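Local atomic coordinates of 35 kDa hemin binding protein (Porphyromonas gingivalis, PDB entry 5Y1A), a protein that is named for binding hemin and combines a thioredoxin domain with a beta-sandwich domain, the Ig-like domains of such type IX secretion cargo being essential for stability during export. Residues 242-252 / 263-272. Numbering follows the deposited sequence. Where two conformers were deposited one is given.
Sequences IKDTDVLAFVH and IINAGQESLD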
# COMPACT_ATOMS: atom_id res chain seq x y z
N ILE A 242 9.84 4.88 0.90
CA ILE A 242 8.79 4.75 1.93
C ILE A 242 8.01 6.06 2.20
O ILE A 242 6.87 6.02 2.67
CB ILE A 242 9.37 4.22 3.27
CG1 ILE A 242 8.25 3.79 4.21
CG2 ILE A 242 10.33 5.25 3.93
CD1 ILE A 242 8.69 2.81 5.29
N LYS A 243 8.63 7.21 1.94
CA LYS A 243 7.99 8.49 2.20
C LYS A 243 6.62 8.53 1.50
O LYS A 243 6.48 8.11 0.35
CB LYS A 243 8.89 9.63 1.72
CG LYS A 243 8.37 11.05 1.95
CD LYS A 243 9.33 12.03 1.28
CE LYS A 243 8.64 13.32 0.88
NZ LYS A 243 9.49 14.08 -0.11
N ASP A 244 5.62 9.00 2.25
CA ASP A 244 4.22 9.16 1.79
C ASP A 244 3.58 7.86 1.30
O ASP A 244 3.05 7.82 0.20
CB ASP A 244 4.15 10.20 0.66
CG ASP A 244 4.58 11.57 1.09
OD1 ASP A 244 4.25 11.95 2.23
OD2 ASP A 244 5.25 12.27 0.29
N THR A 245 3.68 6.80 2.10
CA THR A 245 3.05 5.51 1.79
C THR A 245 2.04 5.15 2.86
O THR A 245 2.22 5.47 4.04
CB THR A 245 4.09 4.35 1.67
OG1 THR A 245 4.91 4.30 2.84
CG2 THR A 245 4.95 4.53 0.43
N ASP A 246 0.96 4.48 2.43
CA ASP A 246 -0.07 3.93 3.31
C ASP A 246 -0.16 2.41 3.09
O ASP A 246 0.21 1.93 2.02
CB ASP A 246 -1.44 4.54 2.97
CG ASP A 246 -1.51 6.04 3.26
OD1 ASP A 246 -1.01 6.46 4.32
OD2 ASP A 246 -2.06 6.79 2.43
N VAL A 247 -0.67 1.68 4.08
CA VAL A 247 -1.09 0.28 3.85
C VAL A 247 -2.58 0.24 4.11
O VAL A 247 -3.07 0.70 5.17
CB VAL A 247 -0.38 -0.76 4.75
CG1 VAL A 247 -0.96 -2.19 4.50
CG2 VAL A 247 1.12 -0.74 4.47
N LEU A 248 -3.30 -0.28 3.13
CA LEU A 248 -4.74 -0.48 3.21
C LEU A 248 -4.99 -1.99 3.27
O LEU A 248 -4.43 -2.76 2.46
CB LEU A 248 -5.39 0.09 1.94
CG LEU A 248 -6.85 -0.30 1.63
CD1 LEU A 248 -7.78 0.30 2.71
CD2 LEU A 248 -7.24 0.23 0.30
N ALA A 249 -5.85 -2.42 4.18
CA ALA A 249 -6.28 -3.82 4.18
C ALA A 249 -7.79 -3.86 4.18
O ALA A 249 -8.45 -3.01 4.83
CB ALA A 249 -5.75 -4.55 5.42
N PHE A 250 -8.34 -4.84 3.48
CA PHE A 250 -9.79 -5.01 3.52
C PHE A 250 -10.25 -6.46 3.50
O PHE A 250 -9.60 -7.32 2.87
CB PHE A 250 -10.49 -4.16 2.44
CG PHE A 250 -9.95 -4.34 1.05
CD1 PHE A 250 -10.50 -5.31 0.19
CD2 PHE A 250 -8.95 -3.49 0.57
CE1 PHE A 250 -10.03 -5.45 -1.14
CE2 PHE A 250 -8.45 -3.61 -0.76
CZ PHE A 250 -9.01 -4.60 -1.61
N VAL A 251 -11.33 -6.72 4.23
CA VAL A 251 -12.02 -8.02 4.25
C VAL A 251 -13.11 -8.01 3.18
O VAL A 251 -13.88 -7.04 3.05
CB VAL A 251 -12.65 -8.27 5.65
CG1 VAL A 251 -13.34 -9.63 5.69
CG2 VAL A 251 -11.58 -8.18 6.77
N HIS A 252 -13.17 -9.07 2.38
CA HIS A 252 -14.08 -9.07 1.24
C HIS A 252 -14.53 -10.47 0.89
O HIS A 252 -13.87 -11.46 1.24
CB HIS A 252 -13.41 -8.39 0.03
CG HIS A 252 -12.12 -9.03 -0.42
ND1 HIS A 252 -12.08 -9.99 -1.41
CD2 HIS A 252 -10.83 -8.79 -0.08
CE1 HIS A 252 -10.82 -10.34 -1.63
NE2 HIS A 252 -10.04 -9.63 -0.83
N ILE A 263 -16.51 -5.71 -0.94
CA ILE A 263 -15.61 -5.43 0.18
C ILE A 263 -16.50 -5.13 1.39
O ILE A 263 -17.41 -4.28 1.32
CB ILE A 263 -14.67 -4.26 -0.15
CG1 ILE A 263 -13.88 -4.57 -1.45
CG2 ILE A 263 -13.77 -3.97 1.05
CD1 ILE A 263 -12.87 -3.46 -1.88
N ILE A 264 -16.23 -5.84 2.48
CA ILE A 264 -17.07 -5.82 3.65
C ILE A 264 -16.62 -4.66 4.57
O ILE A 264 -17.47 -3.86 5.04
CB ILE A 264 -17.01 -7.17 4.36
CG1 ILE A 264 -17.59 -8.27 3.46
CG2 ILE A 264 -17.80 -7.13 5.69
CD1 ILE A 264 -17.08 -9.70 3.82
N ASN A 265 -15.33 -4.60 4.89
CA ASN A 265 -14.79 -3.44 5.59
C ASN A 265 -13.30 -3.31 5.36
O ASN A 265 -12.67 -4.21 4.78
CB ASN A 265 -15.09 -3.50 7.09
CG ASN A 265 -15.34 -2.12 7.70
OD1 ASN A 265 -15.07 -1.07 7.08
ND2 ASN A 265 -15.84 -2.12 8.91
N ALA A 266 -12.73 -2.19 5.79
CA ALA A 266 -11.32 -1.89 5.48
C ALA A 266 -10.70 -1.12 6.64
O ALA A 266 -11.42 -0.50 7.44
CB ALA A 266 -11.27 -1.03 4.26
N GLY A 267 -9.38 -1.12 6.68
CA GLY A 267 -8.61 -0.29 7.61
C GLY A 267 -7.38 0.22 6.87
O GLY A 267 -6.93 -0.39 5.90
N GLN A 268 -6.83 1.35 7.32
CA GLN A 268 -5.68 1.94 6.62
C GLN A 268 -4.85 2.75 7.59
O GLN A 268 -5.40 3.48 8.44
CB GLN A 268 -6.14 2.84 5.47
CG GLN A 268 -5.01 3.44 4.66
CD GLN A 268 -5.53 4.34 3.59
OE1 GLN A 268 -6.10 3.89 2.60
NE2 GLN A 268 -5.36 5.64 3.80
N GLU A 269 -3.53 2.62 7.46
CA GLU A 269 -2.61 3.37 8.32
C GLU A 269 -1.42 3.87 7.49
O GLU A 269 -1.09 3.28 6.44
CB GLU A 269 -2.09 2.47 9.47
CG GLU A 269 -3.16 1.98 10.49
CD GLU A 269 -3.90 3.10 11.28
OE1 GLU A 269 -3.45 4.27 11.31
OE2 GLU A 269 -4.96 2.79 11.86
N SER A 270 -0.77 4.93 7.96
CA SER A 270 0.45 5.44 7.29
C SER A 270 1.67 4.59 7.61
O SER A 270 2.01 4.39 8.78
CB SER A 270 0.72 6.90 7.70
OG SER A 270 2.05 7.31 7.40
N LEU A 271 2.35 4.12 6.57
CA LEU A 271 3.55 3.32 6.73
C LEU A 271 4.76 4.20 7.08
O LEU A 271 5.55 3.85 7.98
CB LEU A 271 3.80 2.45 5.48
CG LEU A 271 5.06 1.55 5.50
CD1 LEU A 271 5.03 0.57 6.71
CD2 LEU A 271 5.19 0.84 4.15
N ASP A 272 4.92 5.33 6.40
CA ASP A 272 6.06 6.20 6.71
C ASP A 272 5.99 6.80 8.13
O ASP A 272 7.04 7.13 8.71
CB ASP A 272 6.30 7.25 5.63
CG ASP A 272 5.13 8.15 5.43
OD1 ASP A 272 4.05 7.67 5.01
OD2 ASP A 272 5.28 9.36 5.67
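Asp-272 and Leu-271, just past the end of strand 263-270, fasten it to the turn that leads into strand 245-252. The Asp-272 carboxylate lies against the backbone of Asp-244 and Thr-245, and its OD1 accepts the Thr-245 N-H at 3.1 Å, the nitrogen standing 55° out of the carboxylate plane. CG sits between backbone N and carbonyl carbon, which turns the acid onto the backbone of residues 244-245; a short acid suits a backbone N-H needing an acceptor. Leu-271 bonds through its N to Thr-245 O (2.9 Å), while its CG meets Ile-242 CD1 at 3.8 Å, the two aliphatic chains crossing at about a right angle. Thr-245 OG1 touches Leu-271 CB and donates to Ile-242 O on a lone pair, bracing the turn.

Val-247 with Glu-269 and Ala-249 with Gly-267 are antiparallel hydrogen-bonded pairs, each joined by two N-H...O bonds. The extended chain of Gln-268 runs over Val-247 O and carries its amide across to stack on the Asp-246 carboxylate, planes 10° apart; Asp-246 OD2 is hydrogen-bonded to Asn-187 ND2. Farther along, Ile-263 CD1 makes a CH-pi contact over one face of the Phe-250 ring, 3.9 Å from its centroid. A classic beta bulge, Ile-264 and Asn-265 opposite Val-251, shifts the register by one before His-252 pairs with Ile-263.

Leu-248, Phe-250, Ile-263 and Ala-266 pack on thioredoxin-domain strands 34-44 and 73-79. The chemistry implies a hairpin held by backbone bonds, largely apolar on that face, with Asn-265 hydrogen-bonding to Asn-37, and held by an acid at its open end, away from the connecting loop.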